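Long-range contact in glycerate dehydrogenase (Bacillus sp. 5mfcol3.1, PDB 6P2I), which probably reduces acyclic imino acids to amino acids with NADPH, as an imine reductase related to the D-2-hydroxyacid dehydrogenases: residues A[239-253]-A[262-276]. Residues are numbered along the deposited sequence; the frame is centred on the assembly and turned at random.
With NAP (NADP nicotinamide-adenine-dinucleotide phosphate), chain C.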
ATOM      1  N   TYR A 239      20.838  -2.808   9.467  1.00 29.75           N
ATOM      2  CA  TYR A 239      21.511  -1.984   8.471  1.00 28.35           C
ATOM      3  C   TYR A 239      22.396  -2.833   7.565  1.00 34.35           C
ATOM      4  O   TYR A 239      22.359  -2.690   6.339  1.00 35.07           O
ATOM      5  CB  TYR A 239      22.335  -0.885   9.142  1.00 30.70           C
ATOM      6  CG  TYR A 239      23.181  -0.142   8.139  1.00 35.75           C
ATOM      7  CD1 TYR A 239      22.602   0.751   7.244  1.00 36.07           C
ATOM      8  CD2 TYR A 239      24.546  -0.378   8.041  1.00 40.92           C
ATOM      9  CE1 TYR A 239      23.368   1.413   6.300  1.00 39.62           C
ATOM     10  CE2 TYR A 239      25.319   0.280   7.101  1.00 45.06           C
ATOM     11  CZ  TYR A 239      24.722   1.174   6.232  1.00 46.05           C
ATOM     12  OH  TYR A 239      25.481   1.836   5.293  1.00 49.07           O
ATOM     13  N   SER A 240      23.200  -3.725   8.158  1.00 32.17           N
ATOM     14  CA  SER A 240      24.082  -4.576   7.367  1.00 34.57           C
ATOM     15  C   SER A 240      23.291  -5.490   6.443  1.00 32.43           C
ATOM     16  O   SER A 240      23.682  -5.708   5.291  1.00 37.47           O
ATOM     17  CB  SER A 240      24.986  -5.400   8.287  1.00 38.21           C
ATOM     18  OG  SER A 240      25.874  -4.559   9.003  1.00 46.06           O
ATOM     19  N   VAL A 241      22.174  -6.033   6.930  1.00 34.08           N
ATOM     20  CA  VAL A 241      21.337  -6.895   6.099  1.00 32.06           C
ATOM     21  C   VAL A 241      20.834  -6.131   4.879  1.00 32.98           C
ATOM     22  O   VAL A 241      20.922  -6.609   3.741  1.00 35.13           O
ATOM     23  CB  VAL A 241      20.177  -7.465   6.933  1.00 33.49           C
ATOM     24  CG1 VAL A 241      19.077  -7.995   6.032  1.00 38.27           C
ATOM     25  CG2 VAL A 241      20.687  -8.570   7.838  1.00 37.93           C
ATOM     26  N   LEU A 242      20.321  -4.919   5.099  1.00 29.82           N
ATOM     27  CA  LEU A 242      19.805  -4.119   3.992  1.00 29.90           C
ATOM     28  C   LEU A 242      20.925  -3.599   3.099  1.00 36.62           C
ATOM     29  O   LEU A 242      20.813  -3.646   1.867  1.00 31.95           O
ATOM     30  CB  LEU A 242      18.966  -2.966   4.540  1.00 30.28           C
ATOM     31  CG  LEU A 242      17.665  -3.379   5.236  1.00 27.41           C
ATOM     32  CD1 LEU A 242      17.278  -2.348   6.283  1.00 30.18           C
ATOM     33  CD2 LEU A 242      16.535  -3.536   4.230  1.00 26.04           C
ATOM     34  N   LYS A 243      22.016  -3.106   3.697  1.00 32.50           N
ATOM     35  CA  LYS A 243      23.141  -2.611   2.904  1.00 34.42           C
ATOM     36  C   LYS A 243      23.671  -3.683   1.961  1.00 35.18           C
ATOM     37  O   LYS A 243      24.068  -3.384   0.828  1.00 40.74           O
ATOM     38  CB  LYS A 243      24.263  -2.119   3.823  1.00 35.01           C
ATOM     39  CG  LYS A 243      25.460  -1.513   3.089  1.00 41.60           C
ATOM     40  CD  LYS A 243      25.048  -0.272   2.306  1.00 49.47           C
ATOM     41  CE  LYS A 243      26.146   0.205   1.372  1.00 58.61           C
ATOM     42  NZ  LYS A 243      25.981   1.653   1.057  1.00 55.99           N
ATOM     43  N   GLN A 244      23.694  -4.935   2.413  1.00 34.64           N
ATOM     44  CA  GLN A 244      24.195  -6.048   1.620  1.00 37.06           C
ATOM     45  C   GLN A 244      23.107  -6.697   0.775  1.00 38.27           C
ATOM     46  O   GLN A 244      23.348  -7.756   0.186  1.00 36.25           O
ATOM     47  CB  GLN A 244      24.844  -7.091   2.533  1.00 39.35           C
ATOM     48  CG  GLN A 244      26.064  -6.564   3.282  1.00 47.43           C
ATOM     49  CD  GLN A 244      26.599  -7.546   4.307  1.00 62.21           C
ATOM     50  OE1 GLN A 244      26.519  -8.762   4.126  1.00 68.93           O
ATOM     51  NE2 GLN A 244      27.152  -7.020   5.394  1.00 67.80           N
ATOM     52  N   ASN A 245      21.924  -6.087   0.715  1.00 36.22           N
ATOM     53  CA  ASN A 245      20.807  -6.573  -0.099  1.00 38.68           C
ATOM     54  C   ASN A 245      20.494  -8.037   0.201  1.00 37.98           C
ATOM     55  O   ASN A 245      20.186  -8.826  -0.694  1.00 37.87           O
ATOM     56  CB  ASN A 245      21.081  -6.357  -1.592  1.00 42.54           C
ATOM     57  CG  ASN A 245      21.307  -4.889  -1.939  1.00 50.65           C
ATOM     58  OD1 ASN A 245      22.400  -4.495  -2.347  1.00 54.50           O
ATOM     59  ND2 ASN A 245      20.268  -4.076  -1.778  1.00 46.86           N
ATOM     60  N   ARG A 246      20.578  -8.405   1.481  1.00 34.23           N
ATOM     61  CA  ARG A 246      20.275  -9.770   1.897  1.00 32.09           C
ATOM     62  C   ARG A 246      18.777 -10.022   2.055  1.00 31.36           C
ATOM     63  O   ARG A 246      18.375 -11.187   2.176  1.00 32.20           O
ATOM     64  CB  ARG A 246      21.007 -10.099   3.203  1.00 30.70           C
ATOM     65  CG  ARG A 246      22.503 -10.350   3.023  1.00 43.05           C
ATOM     66  CD  ARG A 246      22.752 -11.751   2.477  1.00 60.68           C
ATOM     67  NE  ARG A 246      22.443 -12.792   3.457  1.00 71.83           N
ATOM     68  CZ  ARG A 246      21.534 -13.750   3.277  1.00 76.72           C
ATOM     69  NH1 ARG A 246      21.326 -14.654   4.228  1.00 75.43           N
ATOM     70  NH2 ARG A 246      20.825 -13.804   2.154  1.00 77.82           N
ATOM     71  N   ILE A 247      17.952  -8.971   2.068  1.00 29.76           N
ATOM     72  CA  ILE A 247      16.501  -9.067   1.931  1.00 30.77           C
ATOM     73  C   ILE A 247      16.056  -8.030   0.904  1.00 31.01           C
ATOM     74  O   ILE A 247      16.863  -7.253   0.399  1.00 30.81           O
ATOM     75  CB  ILE A 247      15.752  -8.865   3.269  1.00 26.61           C
ATOM     76  CG1 ILE A 247      15.988  -7.462   3.825  1.00 25.09           C
ATOM     77  CG2 ILE A 247      16.157  -9.927   4.263  1.00 28.71           C
ATOM     78  CD1 ILE A 247      15.048  -7.100   4.966  1.00 24.04           C
ATOM     79  N   ARG A 248      14.754  -8.021   0.600  1.00 27.16           N
ATOM     80  CA  ARG A 248      14.255  -7.093  -0.412  1.00 29.03           C
ATOM     81  C   ARG A 248      14.213  -5.661   0.111  1.00 26.13           C
ATOM     82  O   ARG A 248      14.612  -4.723  -0.591  1.00 28.45           O
ATOM     83  CB  ARG A 248      12.870  -7.516  -0.897  1.00 28.63           C
ATOM     84  CG  ARG A 248      12.227  -6.484  -1.814  1.00 29.35           C
ATOM     85  CD  ARG A 248      10.902  -6.981  -2.343  1.00 30.79           C
ATOM     86  NE  ARG A 248      11.087  -8.195  -3.128  1.00 35.66           N
ATOM     87  CZ  ARG A 248      10.201  -9.184  -3.197  1.00 48.30           C
ATOM     88  NH1 ARG A 248       9.060  -9.101  -2.521  1.00 52.98           N
ATOM     89  NH2 ARG A 248      10.459 -10.256  -3.933  1.00 45.07           N
ATOM     90  N   GLY A 249      13.710  -5.467   1.323  1.00 25.86           N
ATOM     91  CA  GLY A 249      13.657  -4.128   1.885  1.00 24.97           C
ATOM     92  C   GLY A 249      12.947  -4.122   3.220  1.00 26.16           C
ATOM     93  O   GLY A 249      12.504  -5.158   3.725  1.00 24.04           O
ATOM     94  N   ALA A 250      12.852  -2.923   3.798  1.00 22.29           N
ATOM     95  CA  ALA A 250      12.197  -2.757   5.083  1.00 19.87           C
ATOM     96  C   ALA A 250      11.341  -1.499   5.072  1.00 20.38           C
ATOM     97  O   ALA A 250      11.700  -0.492   4.456  1.00 21.12           O
ATOM     98  CB  ALA A 250      13.212  -2.672   6.229  1.00 23.10           C
ATOM     99  N   GLY A 251      10.209  -1.570   5.762  1.00 21.95           N
ATOM    100  CA  GLY A 251       9.368  -0.409   5.965  1.00 20.87           C
ATOM    101  C   GLY A 251       9.333  -0.113   7.448  1.00 21.11           C
ATOM    102  O   GLY A 251       8.875  -0.954   8.233  1.00 21.32           O
ATOM    103  N   LEU A 252       9.827   1.052   7.857  1.00 21.72           N
ATOM    104  CA  LEU A 252      10.083   1.314   9.269  1.00 22.57           C
ATOM    105  C   LEU A 252       9.416   2.610   9.705  1.00 19.26           C
ATOM    106  O   LEU A 252       9.759   3.689   9.206  1.00 21.77           O
ATOM    107  CB  LEU A 252      11.588   1.370   9.533  1.00 22.21           C
ATOM    108  CG  LEU A 252      12.392   0.186   8.987  1.00 23.41           C
ATOM    109  CD1 LEU A 252      13.877   0.452   9.142  1.00 24.28           C
ATOM    110  CD2 LEU A 252      11.988  -1.122   9.686  1.00 22.40           C
ATOM    111  N   ASP A 253       8.505   2.504  10.671  1.00 19.97           N
ATOM    112  CA  ASP A 253       7.814   3.649  11.246  1.00 19.46           C
ATOM    113  C   ASP A 253       8.538   4.195  12.468  1.00 23.42           C
ATOM    114  O   ASP A 253       8.091   5.193  13.035  1.00 22.85           O
ATOM    115  CB  ASP A 253       6.368   3.267  11.607  1.00 19.96           C
ATOM    116  CG  ASP A 253       5.470   4.485  11.904  1.00 21.60           C
ATOM    117  OD1 ASP A 253       5.434   5.430  11.098  1.00 23.01           O
ATOM    118  OD2 ASP A 253       4.802   4.493  12.956  1.00 26.38           O
ATOM    119  N   PRO A 262      22.782   5.601   9.634  1.00 36.82           N
ATOM    120  CA  PRO A 262      23.115   5.119   8.283  1.00 30.73           C
ATOM    121  C   PRO A 262      21.935   4.529   7.529  1.00 31.86           C
ATOM    122  O   PRO A 262      21.967   4.493   6.290  1.00 33.71           O
ATOM    123  CB  PRO A 262      24.195   4.061   8.545  1.00 37.56           C
ATOM    124  CG  PRO A 262      24.767   4.423   9.884  1.00 48.93           C
ATOM    125  CD  PRO A 262      23.626   4.982  10.672  1.00 43.08           C
ATOM    126  N   ILE A 263      20.897   4.062   8.226  1.00 31.81           N
ATOM    127  CA  ILE A 263      19.729   3.525   7.529  1.00 30.15           C
ATOM    128  C   ILE A 263      19.087   4.589   6.645  1.00 34.52           C
ATOM    129  O   ILE A 263      18.503   4.267   5.599  1.00 32.09           O
ATOM    130  CB  ILE A 263      18.739   2.943   8.556  1.00 31.99           C
ATOM    131  CG1 ILE A 263      19.337   1.685   9.190  1.00 36.95           C
ATOM    132  CG2 ILE A 263      17.375   2.652   7.920  1.00 35.97           C
ATOM    133  CD1 ILE A 263      18.455   1.045  10.222  1.00 37.75           C
ATOM    134  N   ILE A 264      19.216   5.866   7.019  1.00 32.88           N
ATOM    135  CA  ILE A 264      18.680   6.962   6.210  1.00 33.47           C
ATOM    136  C   ILE A 264      19.315   7.011   4.822  1.00 31.88           C
ATOM    137  O   ILE A 264      18.729   7.577   3.891  1.00 34.17           O
ATOM    138  CB  ILE A 264      18.849   8.302   6.975  1.00 41.14           C
ATOM    139  CG1 ILE A 264      17.581   8.619   7.761  1.00 43.70           C
ATOM    140  CG2 ILE A 264      19.197   9.462   6.061  1.00 46.04           C
ATOM    141  CD1 ILE A 264      17.298   7.641   8.832  1.00 48.15           C
ATOM    142  N   GLY A 265      20.479   6.389   4.645  1.00 29.64           N
ATOM    143  CA  GLY A 265      21.164   6.340   3.372  1.00 33.58           C
ATOM    144  C   GLY A 265      20.742   5.222   2.442  1.00 33.80           C
ATOM    145  O   GLY A 265      21.186   5.185   1.288  1.00 35.29           O
ATOM    146  N   LEU A 266      19.890   4.312   2.901  1.00 30.89           N
ATOM    147  CA  LEU A 266      19.548   3.111   2.147  1.00 32.89           C
ATOM    148  C   LEU A 266      18.435   3.372   1.141  1.00 35.74           C
ATOM    149  O   LEU A 266      17.456   4.065   1.437  1.00 31.25           O
ATOM    150  CB  LEU A 266      19.106   1.994   3.089  1.00 31.14           C
ATOM    151  CG  LEU A 266      20.117   1.453   4.093  1.00 35.02           C
ATOM    152  CD1 LEU A 266      19.392   0.572   5.104  1.00 31.50           C
ATOM    153  CD2 LEU A 266      21.197   0.680   3.375  1.00 34.50           C
ATOM    154  N   ASN A 267      18.576   2.775  -0.039  1.00 32.45           N
ATOM    155  CA  ASN A 267      17.581   2.875  -1.099  1.00 30.10           C
ATOM    156  C   ASN A 267      16.606   1.705  -1.112  1.00 32.61           C
ATOM    157  O   ASN A 267      15.852   1.552  -2.080  1.00 34.87           O
ATOM    158  CB  ASN A 267      18.266   2.982  -2.460  1.00 33.26           C
ATOM    159  CG  ASN A 267      19.134   1.766  -2.787  1.00 54.23           C
ATOM    160  OD1 ASN A 267      19.141   0.768  -2.064  1.00 55.54           O
ATOM    161  ND2 ASN A 267      19.874   1.855  -3.888  1.00 61.08           N
ATOM    162  N   ASN A 268      16.625   0.860  -0.085  1.00 26.15           N
ATOM    163  CA  ASN A 268      15.669  -0.234   0.013  1.00 27.47           C
ATOM    164  C   ASN A 268      14.923  -0.186   1.338  1.00 31.17           C
ATOM    165  O   ASN A 268      14.476  -1.218   1.845  1.00 25.72           O
ATOM    166  CB  ASN A 268      16.352  -1.593  -0.186  1.00 28.71           C
ATOM    167  CG  ASN A 268      17.551  -1.804   0.734  1.00 30.39           C
ATOM    168  OD1 ASN A 268      17.899  -0.943   1.545  1.00 28.61           O
ATOM    169  ND2 ASN A 268      18.182  -2.968   0.615  1.00 30.17           N
ATOM    170  N   VAL A 269      14.784   1.007   1.917  1.00 25.51           N
ATOM    171  CA  VAL A 269      13.907   1.202   3.061  1.00 19.76           C
ATOM    172  C   VAL A 269      12.899   2.285   2.709  1.00 21.66           C
ATOM    173  O   VAL A 269      13.171   3.185   1.908  1.00 24.96           O
ATOM    174  CB  VAL A 269      14.673   1.578   4.356  1.00 27.66           C
ATOM    175  CG1 VAL A 269      15.683   0.494   4.705  1.00 30.57           C
ATOM    176  CG2 VAL A 269      15.350   2.935   4.210  1.00 27.08           C
ATOM    177  N   VAL A 270      11.721   2.170   3.300  1.00 21.13           N
ATOM    178  CA  VAL A 270      10.712   3.214   3.293  1.00 18.62           C
ATOM    179  C   VAL A 270      10.487   3.608   4.745  1.00 22.95           C
ATOM    180  O   VAL A 270      10.224   2.744   5.589  1.00 21.03           O
ATOM    181  CB  VAL A 270       9.408   2.734   2.630  1.00 21.99           C
ATOM    182  CG1 VAL A 270       8.316   3.782   2.726  1.00 21.80           C
ATOM    183  CG2 VAL A 270       9.683   2.360   1.167  1.00 22.26           C
ATOM    184  N   LEU A 271      10.628   4.895   5.039  1.00 21.39           N
ATOM    185  CA  LEU A 271      10.563   5.397   6.407  1.00 21.36           C
ATOM    186  C   LEU A 271       9.341   6.281   6.591  1.00 23.31           C
ATOM    187  O   LEU A 271       9.036   7.110   5.730  1.00 22.13           O
ATOM    188  CB  LEU A 271      11.820   6.198   6.733  1.00 21.59           C
ATOM    189  CG  LEU A 271      13.120   5.444   6.500  1.00 25.41           C
ATOM    190  CD1 LEU A 271      14.302   6.378   6.681  1.00 25.62           C
ATOM    191  CD2 LEU A 271      13.210   4.252   7.452  1.00 27.44           C
ATOM    192  N   THR A 272       8.646   6.109   7.713  1.00 21.41           N
ATOM    193  CA  THR A 272       7.610   7.054   8.094  1.00 19.13           C
ATOM    194  C   THR A 272       7.875   7.556   9.511  1.00 19.64           C
ATOM    195  O   THR A 272       8.401   6.818  10.352  1.00 22.35           O
ATOM    196  CB  THR A 272       6.206   6.432   7.965  1.00 19.03           C
ATOM    197  OG1 THR A 272       6.135   5.170   8.650  1.00 20.62           O
ATOM    198  CG2 THR A 272       5.880   6.180   6.465  1.00 19.60           C
ATOM    199  N   PRO A 273       7.554   8.819   9.799  1.00 20.67           N
ATOM    200  CA  PRO A 273       7.974   9.426  11.088  1.00 24.43           C
ATOM    201  C   PRO A 273       7.003   9.154  12.232  1.00 23.06           C
ATOM    202  O   PRO A 273       6.459  10.074  12.859  1.00 22.95           O
ATOM    203  CB  PRO A 273       8.049  10.920  10.733  1.00 25.24           C
ATOM    204  CG  PRO A 273       6.921  11.099   9.719  1.00 19.69           C
ATOM    205  CD  PRO A 273       6.935   9.802   8.886  1.00 21.00           C
ATOM    206  N   GLY A 274       6.790   7.873  12.532  1.00 24.45           N
ATOM    207  CA  GLY A 274       5.824   7.503  13.552  1.00 23.85           C
ATOM    208  C   GLY A 274       4.388   7.850  13.211  1.00 26.51           C
ATOM    209  O   GLY A 274       3.568   8.000  14.115  1.00 26.41           O
ATOM    210  N   SER A 275       4.059   7.989  11.928  1.00 19.87           N
ATOM    211  CA  SER A 275       2.745   8.466  11.504  1.00 20.53           C
ATOM    212  C   SER A 275       1.732   7.342  11.275  1.00 22.76           C
ATOM    213  O   SER A 275       0.610   7.619  10.836  1.00 20.87           O
ATOM    214  CB  SER A 275       2.890   9.308  10.229  1.00 20.70           C
ATOM    215  OG  SER A 275       3.600   8.569   9.234  1.00 23.24           O
ATOM    216  N   ALA A 276       2.094   6.090  11.583  1.00 20.26           N
ATOM    217  CA  ALA A 276       1.228   4.947  11.292  1.00 19.04           C
ATOM    218  C   ALA A 276      -0.159   5.099  11.902  1.00 18.85           C
ATOM    219  O   ALA A 276      -1.162   4.679  11.305  1.00 19.58           O
ATOM    220  CB  ALA A 276       1.876   3.660  11.800  1.00 20.60           C
TER
HETATM  221  PA  NAP C 401      -1.338  -6.074  22.412  1.00 21.62           P
HETATM  222  O1A NAP C 401      -0.901  -6.006  23.860  1.00 22.64           O
HETATM  223  O2A NAP C 401      -2.794  -6.219  22.083  1.00 21.02           O
HETATM  224  O5B NAP C 401      -0.567  -7.297  21.732  1.00 22.26           O
HETATM  225  C5B NAP C 401       0.805  -7.556  22.013  1.00 22.60           C
HETATM  226  C4B NAP C 401       1.149  -8.901  21.384  1.00 23.10           C
HETATM  227  O4B NAP C 401       2.548  -9.121  21.580  1.00 25.29           O
HETATM  228  C3B NAP C 401       0.425 -10.065  22.065  1.00 21.31           C
HETATM  229  O3B NAP C 401       0.231 -11.124  21.106  1.00 23.54           O
HETATM  230  C2B NAP C 401       1.420 -10.543  23.094  1.00 24.59           C
HETATM  231  O2B NAP C 401       1.244 -11.907  23.446  1.00 24.99           O
HETATM  232  C1B NAP C 401       2.696 -10.352  22.296  1.00 26.11           C
HETATM  233  N9A NAP C 401       3.878 -10.351  23.172  1.00 24.92           N
HETATM  234  C8A NAP C 401       4.068  -9.608  24.281  1.00 26.79           C
HETATM  235  N7A NAP C 401       5.269  -9.896  24.839  1.00 25.88           N
HETATM  236  C5A NAP C 401       5.838 -10.852  24.080  1.00 30.94           C
HETATM  237  C6A NAP C 401       7.105 -11.609  24.098  1.00 32.67           C
HETATM  238  N6A NAP C 401       8.020 -11.397  25.074  1.00 31.48           N
HETATM  239  N1A NAP C 401       7.308 -12.506  23.111  1.00 30.10           N
HETATM  240  C2A NAP C 401       6.406 -12.728  22.130  1.00 31.41           C
HETATM  241  N3A NAP C 401       5.228 -12.080  22.040  1.00 25.00           N
HETATM  242  C4A NAP C 401       4.912 -11.148  22.983  1.00 25.99           C
HETATM  243  O3  NAP C 401      -0.651  -4.793  21.707  1.00 20.57           O
HETATM  244  PN  NAP C 401      -1.151  -4.011  20.393  1.00 21.00           P
HETATM  245  O1N NAP C 401      -2.352  -3.160  20.722  1.00 22.24           O
HETATM  246  O2N NAP C 401      -1.258  -4.978  19.235  1.00 20.02           O
HETATM  247  O5D NAP C 401       0.091  -3.017  20.175  1.00 21.87           O
HETATM  248  C5D NAP C 401       1.402  -3.543  19.942  1.00 21.60           C
HETATM  249  C4D NAP C 401       2.424  -2.417  19.873  1.00 23.08           C
HETATM  250  O4D NAP C 401       2.150  -1.604  18.735  1.00 23.54           O
HETATM  251  C3D NAP C 401       2.361  -1.431  21.031  1.00 24.46           C
HETATM  252  O3D NAP C 401       3.056  -1.900  22.196  1.00 26.25           O
HETATM  253  C2D NAP C 401       2.988  -0.184  20.424  1.00 23.48           C
HETATM  254  O2D NAP C 401       4.381  -0.139  20.757  1.00 25.44           O
HETATM  255  C1D NAP C 401       2.792  -0.349  18.914  1.00 21.91           C
HETATM  256  N1N NAP C 401       1.962   0.738  18.380  1.00 24.53           N
HETATM  257  C2N NAP C 401       2.439   1.503  17.382  1.00 24.42           C
HETATM  258  C3N NAP C 401       1.690   2.555  16.861  1.00 22.20           C
HETATM  259  C7N NAP C 401       2.254   3.419  15.761  1.00 24.82           C
HETATM  260  O7N NAP C 401       1.741   4.505  15.533  1.00 26.71           O
HETATM  261  N7N NAP C 401       3.343   3.024  15.086  1.00 21.84           N
HETATM  262  C4N NAP C 401       0.423   2.808  17.394  1.00 25.25           C
HETATM  263  C5N NAP C 401      -0.050   2.008  18.436  1.00 22.28           C
HETATM  264  C6N NAP C 401       0.747   0.969  18.905  1.00 23.32           C
HETATM  265  P2B NAP C 401       0.228 -12.402  24.600  1.00 26.02           P
HETATM  266  O1X NAP C 401       0.600 -11.609  25.841  1.00 27.02           O
HETATM  267  O2X NAP C 401      -1.147 -12.054  24.096  1.00 30.92           O
HETATM  268  O3X NAP C 401       0.475 -13.886  24.662  1.00 27.96           O
HETATM  269  O   HOH W   1      24.221   4.673   4.480  1.00 53.41           O
HETATM  270  O   HOH W   2      17.462  -5.167  -1.442  1.00 39.64           O
HETATM  271  O   HOH W   3      21.279  -1.070  -0.743  1.00 53.96           O
HETATM  272  O   HOH W   4      11.010   5.888  10.502  1.00 24.37           O
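Strands 249-252 and 269-271 run side by side in parallel, 4.7 Å between axes, and four backbone hydrogen bonds, from Ala250 N to Asn268 O through to Thr272 N to Leu252 O, join them. Gly249 suits its place because a beta carbon there would clash with Asn268 O. Just before the second strand, Asn268 turns its amide to the end of helix 235-243: ND2 gives a hydrogen bond to Leu242 O (3.0 Å), which Asn245 N reaches from the opposite face of the carbonyl plane in a Schellman motif. Asn268 OD1 is buried without a partner. On the sheet face that carries Ala250 and Val269, Leu242 CD1 meets Val269 CG1 at 3.6 Å, while the branched Leu266 wedges CD1 against Leu242 CB and CD2 against CE1 of the Tyr239 ring, one face of which is covered by Pro262 CB in a CH-pi contact. Past the strand ends, Asp253 has CG anti to the backbone N (chi1 -166°), which brings OD1 within 2.6 Å of Thr272 OG1, the donor, and leaves OD2 to accept from the nicotinamide N7N (3.0 Å). With an alanine here, Thr272 OG1 and the carboxamide are likely to lose this acceptor, leaving the carboxamide freer to turn. At the C-terminal ends of the parallel strands of this Rossmann-type domain, Asp253 and Ala276 thus help line the NADP pocket.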